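Local coordinates for importin-95 (Chaetomium thermophilum, PDB 4XRI), which serves as a nuclear transport receptor of the importin-beta family, carrying protein cargo into the nucleus, and probably binds a small GTPase, at residues Arg100-Ala105 and Ala129-Arg134; Asp307-Val312 and Glu316-Phe321; Thr515-Met520 and Leu557-Glu562; Asn785-Tyr790 and Asp824-Gly829. The protein carries 2 engineered substitutions. One frame throughout, in Å; residues are numbered along the deposited sequence.

Interaction 1 (Arg100-Ala105 and Ala129-Arg134); sequences RVKQLA and AIELPR
Lys102 of helix 95-108 and Glu131 of helix 114-131 meet through their charged ends, joining two successive helices of the importin-beta HEAT-repeat solenoid. This one pair carries the contact: the ammonium NZ of Lys102 donates to OE1 of Glu131 at 2.9 Å, a salt bridge that is also a hydrogen bond. It lands on the syn lone pair of OE1, the side facing the other carboxylate oxygen. The side chains come from opposite directions and bridge backbones whose nearest CA atoms, those of Lys102 and Glu131, are 10.7 Å apart. The lysine methylenes come close as well, with CE of Lys102 3.3 Å from OE1 of Glu131. A bend at chi3 (67°) turns the end of the lysine out of a fully extended path, while the glutamate runs extended beyond CG.

One shell further out, Trp89 of helix 79-91 gives its indole NE1 to OE2 of Glu131, and Gln136 and Trp137 pack on the same glutamate. Each carboxylate oxygen of this buried residue therefore has a donor of its own, which would be expected to steady the negative charge. The lysine has further partners: it makes a cation-pi contact with Trp137, and NZ a weak hydrogen bond to the backbone O of Gln136. Val101 and Lys102 both lean on Ile127, packing the two helices together beside the ion pair. A single water closes the polar cluster, accepting from NZ of Lys102 at 3.1 Å and donating to OE2 of Glu131 at 2.6 Å.

Interaction 2 (Asp307-Val312 and Glu316-Phe321); sequences DDNAQV and EQMRPF
Asn309 carries most of the polar contact, pairing its side-chain amide with both backbone polar groups of Arg319. OD1 of Asn309 accepts from N of Arg319 at 2.7 Å in a nearly straight bond (163°), and ND2 of Asn309 gives a hydrogen to O of Arg319 at 3.1 Å. The two bonds grip both ends of the amide and fix its flip. An alanine here would remove both bonds, and would probably leave N and O of Arg319 without these mates and the extended chain freer to lift off the helix.

Arg319 also supplies the positive half of the salt bridge: its NH1 meets OD2 of Asp308 at 2.9 Å on its anti side, tilted out of the carboxylate plane, with a bent N-H angle of 136° and the carboxylate and guanidinium planes turned 36° apart. All this fastens the loop leading toward helix 324-340 back onto the C-terminal end of helix 285-310, a surface connection in the helical-repeat solenoid.

Apolar contacts finish the turn. Both methyls of Val312 straddle CB of Gln317, with CG2 of Val312 3.6 Å from it, and SD of Met318 lies 3.6 Å from CB of Asn309.

Interaction 3 (Thr515-Met520 and Leu557-Glu562); sequences TVTAPM and LQRLEE
Ala518 and Arg559 mark the closest backbone approach, their CA atoms 9.2 Å apart, so a side chain has to span the gap. Segment 557-562 is helical throughout, whereas 515-520 leaves helix 503-516 for a loop.

Arg559 does the reaching. Its chain runs straight from CG to NE (chi2 -171°, chi3 -178°) and delivers the guanidinium to the turn. NH1 of Arg559 donates to OG1 of Thr517 at 2.9 Å and 154°, with the hydroxyl oxygen lying in the guanidinium plane and the two side chains crossing at about a right angle. That hydroxyl is itself bonded to O of Leu513, its stronger partner. NH2 of Arg559 bonds to O of Leu514 and passes 4.0 Å from CB of Ala518, while NH1 is also bonded to the hydroxyl of Tyr531 in helix 524-539. A leucine in its place would probably leave Leu514 O and the hydroxyls of Thr517 and Tyr531 without this donor.

One arginine thus ties helix 546-567 to the intervening helix 524-539, to the carbonyl of Leu514 late in helix 503-516 and to the hydroxyl of Thr517 just beyond it, a polar link between helices of the importin-beta HEAT-repeat solenoid.

Interaction 4 (Asn785-Tyr790 and Asp824-Gly829); sequences NVLQPY and DAYPNG
Tyr826 reaches across from the end of helix 809-825 to the backbone and side chains of Leu787 and Gln788. The nearest CA atoms, those of Gln788 and Tyr826, are 9.0 Å apart, and the phenol fills most of that distance. From CB, which points toward segment 785-790, a chi1 of -58° places the ring beside the backbone N. Along one side of the ring, CD2 of Tyr826 passes 3.8 Å from CB of Ala825. Next on that side, CE2 of Tyr826 comes to 4.3 Å from CD2 of Leu787, the methyl lying obliquely to the ring.

The hydroxyl makes the rest of the contact. It sits against the leucine stem, with OH of Tyr826 3.5 Å from CB of Leu787, and CG and CD2 of the same leucine follow just beyond. Turned toward the next residue, OH of Tyr826 is 3.4 Å from CA of Gln788. It also stands 3.1 Å from N of Gln788, yet the angle is too poor for a hydrogen bond, and that N makes a weak bond to O of Asn785. What anchors the hydroxyl is O of Thr784, just before the segment, to which it is hydrogen-bonded. The polar tip of this buried tyrosine is thereby satisfied.

Behind the pair, Leu787 and Ala825 both pack on Ile775 of helix 754-780. Val786, whose CB points away from segment 824-829, packs on Met778 of the same helix and on Glu730. Tyr790, just past the short helix 784-787, packs on Trp771 of helix 754-780 and on Leu733 and Ala737 of helix 730-743, so the segment lies against both helices.

The four contacts follow one another along the chain, each closing before the next opens, and none touches another. Interactions 1 and 2 have centres about 46 Å apart, as do interactions 2 and 4, while those of interactions 1 and 4 are about 66 Å apart. Interaction 3 lies across the centre of the chain from interactions 1 and 2, about 65 and 53 Å between centres. Even the closest approach, between interactions 1 and 2, leaves about 30 Å between nearest atoms. Interactions 3 and 4 both belong to the C-terminal repeat region. All are local joints between helices or a helix and its loop, spread along the flexible solenoid rather than gathered round one site.

Interaction 1 (Arg100-Ala105 and Ala129-Arg134)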
loop_
_atom_site.group_PDB
_atom_site.type_symbol
_atom_site.label_atom_id
_atom_site.label_comp_id
_atom_site.label_asym_id
_atom_site.label_seq_id
_atom_site.Cartn_x
_atom_site.Cartn_y
_atom_site.Cartn_z
ATOM N N ARG A 100 41.617 -4.901 15.745
ATOM C CA ARG A 100 41.287 -4.637 17.137
ATOM C C ARG A 100 39.778 -4.640 17.365
ATOM O O ARG A 100 39.287 -5.252 18.315
ATOM C CB ARG A 100 41.881 -3.301 17.578
ATOM C CG ARG A 100 41.652 -2.973 19.038
ATOM C CD ARG A 100 42.360 -3.953 19.950
ATOM N NE ARG A 100 42.187 -3.600 21.357
ATOM C CZ ARG A 100 42.495 -4.399 22.371
ATOM N NH1 ARG A 100 42.303 -3.994 23.619
ATOM N NH2 ARG A 100 42.989 -5.608 22.139
ATOM N N VAL A 101 39.050 -3.946 16.495
ATOM C CA VAL A 101 37.595 -3.880 16.588
ATOM C C VAL A 101 36.982 -5.266 16.428
ATOM O O VAL A 101 36.100 -5.660 17.192
ATOM C CB VAL A 101 37.000 -2.932 15.525
ATOM C CG1 VAL A 101 35.482 -3.055 15.481
ATOM C CG2 VAL A 101 37.411 -1.496 15.809
ATOM N N LYS A 102 37.469 -6.002 15.432
ATOM C CA LYS A 102 36.991 -7.356 15.160
ATOM C C LYS A 102 37.199 -8.294 16.346
ATOM O O LYS A 102 36.295 -9.047 16.717
ATOM C CB LYS A 102 37.686 -7.922 13.918
ATOM C CG LYS A 102 37.131 -7.369 12.608
ATOM C CD LYS A 102 38.137 -7.478 11.468
ATOM C CE LYS A 102 38.411 -8.920 11.085
ATOM N NZ LYS A 102 39.319 -9.001 9.906
ATOM N N GLN A 103 38.385 -8.242 16.942
ATOM C CA GLN A 103 38.722 -9.143 18.039
ATOM C C GLN A 103 37.929 -8.833 19.306
ATOM O O GLN A 103 37.427 -9.742 19.970
ATOM C CB GLN A 103 40.220 -9.083 18.340
ATOM C CG GLN A 103 40.672 -10.050 19.427
ATOM C CD GLN A 103 40.403 -11.501 19.074
ATOM O OE1 GLN A 103 40.362 -11.872 17.900
ATOM N NE2 GLN A 103 40.211 -12.330 20.094
ATOM N N LEU A 104 37.820 -7.550 19.639
ATOM C CA LEU A 104 37.067 -7.133 20.817
ATOM C C LEU A 104 35.580 -7.444 20.669
ATOM O O LEU A 104 34.926 -7.858 21.628
ATOM C CB LEU A 104 37.267 -5.639 21.083
ATOM C CG LEU A 104 38.592 -5.245 21.735
ATOM C CD1 LEU A 104 38.648 -3.742 21.963
ATOM C CD2 LEU A 104 38.785 -5.992 23.043
ATOM N N ALA A 105 35.054 -7.245 19.463
ATOM C CA ALA A 105 33.659 -7.554 19.177
ATOM C C ALA A 105 33.407 -9.050 19.340
ATOM O O ALA A 105 32.420 -9.458 19.957
ATOM C CB ALA A 105 33.285 -7.101 17.772
ATOM N N ALA A 129 29.247 -8.372 6.694
ATOM C CA ALA A 129 28.579 -7.991 5.454
ATOM C C ALA A 129 29.545 -7.279 4.515
ATOM O O ALA A 129 29.383 -7.306 3.294
ATOM C CB ALA A 129 27.378 -7.112 5.748
ATOM N N ILE A 130 30.561 -6.654 5.098
ATOM C CA ILE A 130 31.587 -5.966 4.329
ATOM C C ILE A 130 32.748 -6.890 3.965
ATOM O O ILE A 130 33.206 -6.908 2.820
ATOM C CB ILE A 130 32.142 -4.754 5.103
ATOM C CG1 ILE A 130 31.021 -3.765 5.424
ATOM C CG2 ILE A 130 33.255 -4.077 4.309
ATOM C CD1 ILE A 130 31.438 -2.681 6.395
ATOM N N GLU A 131 33.212 -7.669 4.937
ATOM C CA GLU A 131 34.479 -8.380 4.786
ATOM C C GLU A 131 34.381 -9.780 4.178
ATOM O O GLU A 131 35.281 -10.204 3.450
ATOM C CB GLU A 131 35.176 -8.477 6.140
ATOM C CG GLU A 131 35.684 -7.150 6.660
ATOM C CD GLU A 131 36.885 -7.308 7.571
ATOM O OE1 GLU A 131 37.116 -8.435 8.058
ATOM O OE2 GLU A 131 37.608 -6.311 7.785
ATOM N N LEU A 132 33.302 -10.498 4.470
ATOM C CA LEU A 132 33.158 -11.870 3.977
ATOM C C LEU A 132 33.085 -11.994 2.441
ATOM O O LEU A 132 33.681 -12.912 1.872
ATOM C CB LEU A 132 31.928 -12.525 4.602
ATOM C CG LEU A 132 32.080 -12.878 6.080
ATOM C CD1 LEU A 132 30.844 -13.597 6.600
ATOM C CD2 LEU A 132 33.317 -13.734 6.296
ATOM N N PRO A 133 32.358 -11.083 1.759
ATOM C CA PRO A 133 32.404 -11.170 0.294
ATOM C C PRO A 133 33.806 -10.957 -0.281
ATOM O O PRO A 133 34.126 -11.495 -1.341
ATOM C CB PRO A 133 31.459 -10.047 -0.152
ATOM C CG PRO A 133 30.519 -9.881 0.974
ATOM C CD PRO A 133 31.331 -10.124 2.208
ATOM N N ARG A 134 34.631 -10.183 0.417
ATOM C CA ARG A 134 36.001 -9.932 -0.020
ATOM C C ARG A 134 36.984 -10.883 0.654
ATOM O O ARG A 134 38.197 -10.767 0.468
ATOM C CB ARG A 134 36.396 -8.483 0.268
ATOM C CG ARG A 134 35.650 -7.463 -0.571
ATOM C CD ARG A 134 36.036 -6.047 -0.188
ATOM N NE ARG A 134 35.448 -5.062 -1.091
ATOM C CZ ARG A 134 36.008 -4.662 -2.226
ATOM N NH1 ARG A 134 37.179 -5.159 -2.598
ATOM N NH2 ARG A 134 35.399 -3.763 -2.989
HETATM O O HOH W 1 40.137 -6.533 8.203
#

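Interaction 2 (Asp307-Val312 and Glu316-Phe321)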
loop_
_atom_site.group_PDB
_atom_site.type_symbol
_atom_site.label_atom_id
_atom_site.label_comp_id
_atom_site.label_asym_id
_atom_site.label_seq_id
_atom_site.Cartn_x
_atom_site.Cartn_y
_atom_site.Cartn_z
ATOM N N ASP A 307 -6.488 -17.509 -6.718
ATOM C CA ASP A 307 -6.634 -16.406 -7.660
ATOM C C ASP A 307 -5.774 -16.596 -8.902
ATOM O O ASP A 307 -6.234 -16.366 -10.022
ATOM C CB ASP A 307 -6.279 -15.079 -6.991
ATOM C CG ASP A 307 -7.374 -14.579 -6.072
ATOM O OD1 ASP A 307 -8.540 -14.984 -6.261
ATOM O OD2 ASP A 307 -7.067 -13.776 -5.166
ATOM N N ASP A 308 -4.527 -17.007 -8.701
ATOM C CA ASP A 308 -3.610 -17.201 -9.816
ATOM C C ASP A 308 -4.036 -18.371 -10.698
ATOM O O ASP A 308 -3.994 -18.277 -11.926
ATOM C CB ASP A 308 -2.185 -17.427 -9.312
ATOM C CG ASP A 308 -1.570 -16.175 -8.718
ATOM O OD1 ASP A 308 -2.139 -15.080 -8.912
ATOM O OD2 ASP A 308 -0.512 -16.285 -8.063
ATOM N N ASN A 309 -4.442 -19.470 -10.069
ATOM C CA ASN A 309 -4.868 -20.653 -10.809
ATOM C C ASN A 309 -6.182 -20.420 -11.536
ATOM O O ASN A 309 -6.508 -21.121 -12.490
ATOM C CB ASN A 309 -4.998 -21.859 -9.879
ATOM C CG ASN A 309 -3.658 -22.401 -9.440
ATOM O OD1 ASN A 309 -2.613 -21.971 -9.931
ATOM N ND2 ASN A 309 -3.677 -23.356 -8.516
ATOM N N ALA A 310 -6.943 -19.438 -11.073
ATOM C CA ALA A 310 -8.180 -19.070 -11.738
ATOM C C ALA A 310 -7.883 -18.363 -13.060
ATOM O O ALA A 310 -8.560 -18.607 -14.062
ATOM C CB ALA A 310 -9.025 -18.188 -10.838
ATOM N N GLN A 311 -6.878 -17.486 -13.058
ATOM C CA GLN A 311 -6.579 -16.661 -14.228
ATOM C C GLN A 311 -5.733 -17.379 -15.266
ATOM O O GLN A 311 -5.286 -16.768 -16.236
ATOM C CB GLN A 311 -5.869 -15.369 -13.809
ATOM C CG GLN A 311 -6.603 -14.558 -12.765
ATOM C CD GLN A 311 -8.004 -14.161 -13.201
ATOM O OE1 GLN A 311 -8.333 -14.180 -14.391
ATOM N NE2 GLN A 311 -8.834 -13.784 -12.237
ATOM N N VAL A 312 -5.544 -18.680 -15.076
ATOM C CA VAL A 312 -4.615 -19.443 -15.894
ATOM C C VAL A 312 -5.347 -20.299 -16.928
ATOM O O VAL A 312 -6.354 -20.941 -16.621
ATOM C CB VAL A 312 -3.710 -20.311 -14.996
ATOM C CG1 VAL A 312 -3.541 -21.697 -15.565
ATOM C CG2 VAL A 312 -2.361 -19.626 -14.805
ATOM N N GLU A 316 -0.791 -26.697 -16.786
ATOM C CA GLU A 316 0.645 -26.764 -16.524
ATOM C C GLU A 316 1.113 -25.487 -15.832
ATOM O O GLU A 316 2.204 -25.441 -15.263
ATOM C CB GLU A 316 1.438 -26.988 -17.815
ATOM C CG GLU A 316 1.370 -25.843 -18.807
ATOM C CD GLU A 316 0.446 -26.140 -19.970
ATOM O OE1 GLU A 316 0.584 -25.480 -21.023
ATOM O OE2 GLU A 316 -0.422 -27.028 -19.831
ATOM N N GLN A 317 0.274 -24.456 -15.880
ATOM C CA GLN A 317 0.573 -23.185 -15.234
ATOM C C GLN A 317 0.032 -23.130 -13.804
ATOM O O GLN A 317 0.289 -22.171 -13.077
ATOM C CB GLN A 317 -0.007 -22.019 -16.039
ATOM C CG GLN A 317 0.397 -21.975 -17.503
ATOM C CD GLN A 317 -0.195 -20.778 -18.229
ATOM O OE1 GLN A 317 -1.373 -20.772 -18.587
ATOM N NE2 GLN A 317 0.622 -19.752 -18.438
ATOM N N MET A 318 -0.724 -24.152 -13.407
ATOM C CA MET A 318 -1.310 -24.187 -12.069
ATOM C C MET A 318 -0.233 -24.326 -11.001
ATOM O O MET A 318 0.691 -25.122 -11.136
ATOM C CB MET A 318 -2.316 -25.337 -11.940
ATOM C CG MET A 318 -3.444 -25.306 -12.951
ATOM S SD MET A 318 -4.882 -24.337 -12.474
ATOM C CE MET A 318 -5.718 -25.497 -11.398
ATOM N N ARG A 319 -0.358 -23.534 -9.943
ATOM C CA ARG A 319 0.502 -23.673 -8.777
ATOM C C ARG A 319 -0.020 -24.810 -7.908
ATOM O O ARG A 319 -1.223 -25.071 -7.889
ATOM C CB ARG A 319 0.555 -22.369 -7.977
ATOM C CG ARG A 319 0.979 -21.157 -8.777
ATOM C CD ARG A 319 0.777 -19.889 -7.968
ATOM N NE ARG A 319 1.498 -19.930 -6.698
ATOM C CZ ARG A 319 1.388 -19.010 -5.748
ATOM N NH1 ARG A 319 0.581 -17.972 -5.920
ATOM N NH2 ARG A 319 2.080 -19.129 -4.623
ATOM N N PRO A 320 0.886 -25.500 -7.198
ATOM C CA PRO A 320 0.471 -26.535 -6.244
ATOM C C PRO A 320 -0.510 -25.999 -5.201
ATOM O O PRO A 320 -0.261 -24.956 -4.604
ATOM C CB PRO A 320 1.792 -26.962 -5.597
ATOM C CG PRO A 320 2.817 -26.686 -6.640
ATOM C CD PRO A 320 2.351 -25.446 -7.349
ATOM N N PHE A 321 -1.618 -26.709 -5.004
ATOM C CA PHE A 321 -2.661 -26.284 -4.074
ATOM C C PHE A 321 -3.194 -27.487 -3.302
ATOM O O PHE A 321 -3.649 -28.462 -3.900
ATOM C CB PHE A 321 -3.793 -25.577 -4.828
ATOM C CG PHE A 321 -4.891 -25.066 -3.939
ATOM C CD1 PHE A 321 -4.717 -23.913 -3.196
ATOM C CD2 PHE A 321 -6.100 -25.733 -3.858
ATOM C CE1 PHE A 321 -5.724 -23.439 -2.379
ATOM C CE2 PHE A 321 -7.113 -25.263 -3.046
ATOM C CZ PHE A 321 -6.925 -24.116 -2.303
#

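Interaction 3 (Thr515-Met520 and Leu557-Glu562)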
loop_
_atom_site.group_PDB
_atom_site.type_symbol
_atom_site.label_atom_id
_atom_site.label_comp_id
_atom_site.label_asym_id
_atom_site.label_seq_id
_atom_site.Cartn_x
_atom_site.Cartn_y
_atom_site.Cartn_z
ATOM N N THR A 515 -26.818 17.840 10.035
ATOM C CA THR A 515 -27.041 18.092 11.454
ATOM C C THR A 515 -25.834 17.675 12.284
ATOM O O THR A 515 -25.369 18.426 13.138
ATOM C CB THR A 515 -28.287 17.350 11.972
ATOM O OG1 THR A 515 -29.436 17.752 11.217
ATOM C CG2 THR A 515 -28.515 17.650 13.449
ATOM N N VAL A 516 -25.320 16.480 12.017
ATOM C CA VAL A 516 -24.213 15.933 12.792
ATOM C C VAL A 516 -22.898 16.660 12.490
ATOM O O VAL A 516 -21.997 16.698 13.328
ATOM C CB VAL A 516 -24.053 14.410 12.535
ATOM C CG1 VAL A 516 -23.657 14.136 11.096
ATOM C CG2 VAL A 516 -23.051 13.794 13.502
ATOM N N THR A 517 -22.795 17.256 11.305
ATOM C CA THR A 517 -21.595 18.008 10.939
ATOM C C THR A 517 -21.704 19.482 11.326
ATOM O O THR A 517 -20.743 20.244 11.194
ATOM C CB THR A 517 -21.300 17.923 9.424
ATOM O OG1 THR A 517 -22.472 18.284 8.682
ATOM C CG2 THR A 517 -20.869 16.518 9.032
ATOM N N ALA A 518 -22.878 19.876 11.807
ATOM C CA ALA A 518 -23.156 21.274 12.141
ATOM C C ALA A 518 -22.325 21.855 13.298
ATOM O O ALA A 518 -21.866 22.994 13.197
ATOM C CB ALA A 518 -24.640 21.446 12.442
ATOM N N PRO A 519 -22.137 21.100 14.403
ATOM C CA PRO A 519 -21.349 21.709 15.481
ATOM C C PRO A 519 -19.912 22.004 15.071
ATOM O O PRO A 519 -19.317 21.239 14.315
ATOM C CB PRO A 519 -21.386 20.648 16.592
ATOM C CG PRO A 519 -22.591 19.840 16.306
ATOM C CD PRO A 519 -22.686 19.795 14.813
ATOM N N MET A 520 -19.372 23.112 15.566
ATOM C CA MET A 520 -17.976 23.448 15.327
ATOM C C MET A 520 -17.106 22.838 16.418
ATOM O O MET A 520 -15.887 23.008 16.424
ATOM C CB MET A 520 -17.784 24.966 15.275
ATOM C CG MET A 520 -18.688 25.693 14.280
ATOM S SD MET A 520 -18.161 25.568 12.556
ATOM C CE MET A 520 -19.042 24.108 12.005
ATOM N N LEU A 557 -21.413 25.734 0.387
ATOM C CA LEU A 557 -20.744 26.978 0.024
ATOM C C LEU A 557 -20.728 27.970 1.182
ATOM O O LEU A 557 -19.714 28.616 1.445
ATOM C CB LEU A 557 -21.423 27.609 -1.195
ATOM C CG LEU A 557 -20.888 27.170 -2.559
ATOM C CD1 LEU A 557 -21.758 27.733 -3.674
ATOM C CD2 LEU A 557 -19.449 27.625 -2.714
ATOM N N GLN A 558 -21.859 28.084 1.869
ATOM C CA GLN A 558 -21.979 28.974 3.019
ATOM C C GLN A 558 -21.008 28.578 4.135
ATOM O O GLN A 558 -20.352 29.430 4.736
ATOM C CB GLN A 558 -23.420 28.970 3.537
ATOM C CG GLN A 558 -23.732 30.061 4.537
ATOM C CD GLN A 558 -25.215 30.149 4.858
ATOM O OE1 GLN A 558 -26.043 29.488 4.225
ATOM N NE2 GLN A 558 -25.558 30.969 5.845
ATOM N N ARG A 559 -20.919 27.276 4.391
ATOM C CA ARG A 559 -20.007 26.741 5.401
ATOM C C ARG A 559 -18.546 26.950 5.014
ATOM O O ARG A 559 -17.709 27.254 5.866
ATOM C CB ARG A 559 -20.277 25.252 5.633
ATOM C CG ARG A 559 -21.598 24.964 6.333
ATOM C CD ARG A 559 -21.711 23.500 6.725
ATOM N NE ARG A 559 -22.994 23.218 7.363
ATOM C CZ ARG A 559 -23.337 22.043 7.881
ATOM N NH1 ARG A 559 -22.486 21.026 7.850
ATOM N NH2 ARG A 559 -24.534 21.888 8.437
ATOM N N LEU A 560 -18.248 26.783 3.728
ATOM C CA LEU A 560 -16.909 27.038 3.207
ATOM C C LEU A 560 -16.502 28.491 3.416
ATOM O O LEU A 560 -15.386 28.781 3.850
ATOM C CB LEU A 560 -16.837 26.679 1.720
ATOM C CG LEU A 560 -16.320 25.280 1.376
ATOM C CD1 LEU A 560 -16.447 25.018 -0.119
ATOM C CD2 LEU A 560 -14.875 25.147 1.826
ATOM N N GLU A 561 -17.417 29.399 3.098
ATOM C CA GLU A 561 -17.200 30.828 3.300
ATOM C C GLU A 561 -16.945 31.160 4.767
ATOM O O GLU A 561 -16.147 32.043 5.086
ATOM C CB GLU A 561 -18.400 31.628 2.783
ATOM C CG GLU A 561 -18.543 31.613 1.272
ATOM C CD GLU A 561 -19.905 32.094 0.804
ATOM O OE1 GLU A 561 -20.800 32.271 1.658
ATOM O OE2 GLU A 561 -20.081 32.291 -0.417
ATOM N N GLU A 562 -17.617 30.436 5.657
ATOM C CA GLU A 562 -17.503 30.687 7.089
ATOM C C GLU A 562 -16.166 30.220 7.675
ATOM O O GLU A 562 -15.797 30.624 8.777
ATOM C CB GLU A 562 -18.664 30.020 7.830
ATOM C CG GLU A 562 -19.973 30.789 7.711
ATOM C CD GLU A 562 -21.181 29.995 8.175
ATOM O OE1 GLU A 562 -21.014 28.815 8.544
ATOM O OE2 GLU A 562 -22.300 30.553 8.167
#

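Interaction 4 (Asn785-Tyr790 and Asp824-Gly829)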
loop_
_atom_site.group_PDB
_atom_site.type_symbol
_atom_site.label_atom_id
_atom_site.label_comp_id
_atom_site.label_asym_id
_atom_site.label_seq_id
_atom_site.Cartn_x
_atom_site.Cartn_y
_atom_site.Cartn_z
ATOM N N ASN A 785 3.116 17.259 -43.169
ATOM C CA ASN A 785 4.460 17.333 -43.720
ATOM C C ASN A 785 5.506 17.571 -42.636
ATOM O O ASN A 785 6.568 16.955 -42.639
ATOM C CB ASN A 785 4.536 18.434 -44.781
ATOM C CG ASN A 785 3.967 19.752 -44.298
ATOM O OD1 ASN A 785 4.041 20.078 -43.114
ATOM N ND2 ASN A 785 3.387 20.517 -45.216
ATOM N N VAL A 786 5.197 18.461 -41.701
ATOM C CA VAL A 786 6.152 18.795 -40.653
ATOM C C VAL A 786 6.204 17.699 -39.582
ATOM O O VAL A 786 7.168 17.590 -38.821
ATOM C CB VAL A 786 5.825 20.161 -40.006
ATOM C CG1 VAL A 786 4.525 20.113 -39.242
ATOM C CG2 VAL A 786 6.909 20.557 -39.085
ATOM N N LEU A 787 5.173 16.864 -39.544
ATOM C CA LEU A 787 5.132 15.757 -38.594
ATOM C C LEU A 787 5.883 14.538 -39.128
ATOM O O LEU A 787 6.464 13.770 -38.358
ATOM C CB LEU A 787 3.685 15.382 -38.273
ATOM C CG LEU A 787 3.475 14.114 -37.444
ATOM C CD1 LEU A 787 4.037 14.277 -36.037
ATOM C CD2 LEU A 787 2.005 13.735 -37.406
ATOM N N GLN A 788 5.889 14.392 -40.451
ATOM C CA GLN A 788 6.478 13.238 -41.146
ATOM C C GLN A 788 7.845 12.737 -40.637
ATOM O O GLN A 788 8.045 11.527 -40.526
ATOM C CB GLN A 788 6.591 13.559 -42.641
ATOM C CG GLN A 788 7.733 12.860 -43.371
ATOM C CD GLN A 788 7.463 11.392 -43.628
ATOM O OE1 GLN A 788 6.344 11.003 -43.966
ATOM N NE2 GLN A 788 8.492 10.566 -43.469
ATOM N N PRO A 789 8.795 13.648 -40.329
ATOM C CA PRO A 789 10.096 13.137 -39.872
ATOM C C PRO A 789 10.078 12.344 -38.559
ATOM O O PRO A 789 11.062 11.668 -38.257
ATOM C CB PRO A 789 10.926 14.418 -39.698
ATOM C CG PRO A 789 10.326 15.378 -40.642
ATOM C CD PRO A 789 8.860 15.098 -40.595
ATOM N N TYR A 790 8.993 12.421 -37.799
ATOM C CA TYR A 790 8.947 11.789 -36.483
ATOM C C TYR A 790 8.165 10.482 -36.484
ATOM O O TYR A 790 8.137 9.766 -35.484
ATOM C CB TYR A 790 8.339 12.748 -35.462
ATOM C CG TYR A 790 9.089 14.053 -35.352
ATOM C CD1 TYR A 790 10.366 14.093 -34.810
ATOM C CD2 TYR A 790 8.524 15.245 -35.793
ATOM C CE1 TYR A 790 11.063 15.279 -34.709
ATOM C CE2 TYR A 790 9.214 16.440 -35.692
ATOM C CZ TYR A 790 10.482 16.449 -35.149
ATOM O OH TYR A 790 11.172 17.635 -35.047
ATOM N N ASP A 824 -5.144 7.799 -40.572
ATOM C CA ASP A 824 -5.932 8.957 -40.970
ATOM C C ASP A 824 -5.044 10.094 -41.459
ATOM O O ASP A 824 -5.334 10.725 -42.475
ATOM C CB ASP A 824 -6.797 9.438 -39.802
ATOM C CG ASP A 824 -8.245 9.022 -39.941
ATOM O OD1 ASP A 824 -8.790 8.432 -38.984
ATOM O OD2 ASP A 824 -8.840 9.295 -41.003
ATOM N N ALA A 825 -3.960 10.344 -40.732
ATOM C CA ALA A 825 -3.084 11.477 -41.018
ATOM C C ALA A 825 -2.332 11.303 -42.331
ATOM O O ALA A 825 -1.999 12.284 -42.997
ATOM C CB ALA A 825 -2.104 11.682 -39.875
ATOM N N TYR A 826 -2.051 10.058 -42.691
ATOM C CA TYR A 826 -1.390 9.769 -43.956
ATOM C C TYR A 826 -2.171 8.715 -44.727
ATOM O O TYR A 826 -1.829 7.532 -44.695
ATOM C CB TYR A 826 0.050 9.314 -43.719
ATOM C CG TYR A 826 0.876 10.331 -42.968
ATOM C CD1 TYR A 826 1.505 11.373 -43.636
ATOM C CD2 TYR A 826 1.015 10.257 -41.590
ATOM C CE1 TYR A 826 2.259 12.308 -42.952
ATOM C CE2 TYR A 826 1.763 11.186 -40.897
ATOM C CZ TYR A 826 2.382 12.210 -41.580
ATOM O OH TYR A 826 3.128 13.137 -40.890
ATOM N N PRO A 827 -3.234 9.148 -45.421
ATOM C CA PRO A 827 -4.106 8.251 -46.184
ATOM C C PRO A 827 -3.463 7.837 -47.498
ATOM O O PRO A 827 -2.264 8.043 -47.667
ATOM C CB PRO A 827 -5.353 9.103 -46.419
ATOM C CG PRO A 827 -4.818 10.492 -46.505
ATOM C CD PRO A 827 -3.645 10.556 -45.553
ATOM N N ASN A 828 -4.263 7.290 -48.413
ATOM C CA ASN A 828 -3.794 6.747 -49.693
ATOM C C ASN A 828 -2.431 6.053 -49.613
ATOM O O ASN A 828 -1.550 6.290 -50.442
ATOM C CB ASN A 828 -3.750 7.844 -50.769
ATOM C CG ASN A 828 -5.131 8.288 -51.216
ATOM O OD1 ASN A 828 -6.108 7.549 -51.078
ATOM N ND2 ASN A 828 -5.222 9.502 -51.745
ATOM N N GLY A 829 -2.268 5.212 -48.596
ATOM C CA GLY A 829 -1.138 4.302 -48.492
ATOM C C GLY A 829 0.260 4.889 -48.537
ATOM O O GLY A 829 1.103 4.429 -49.304
#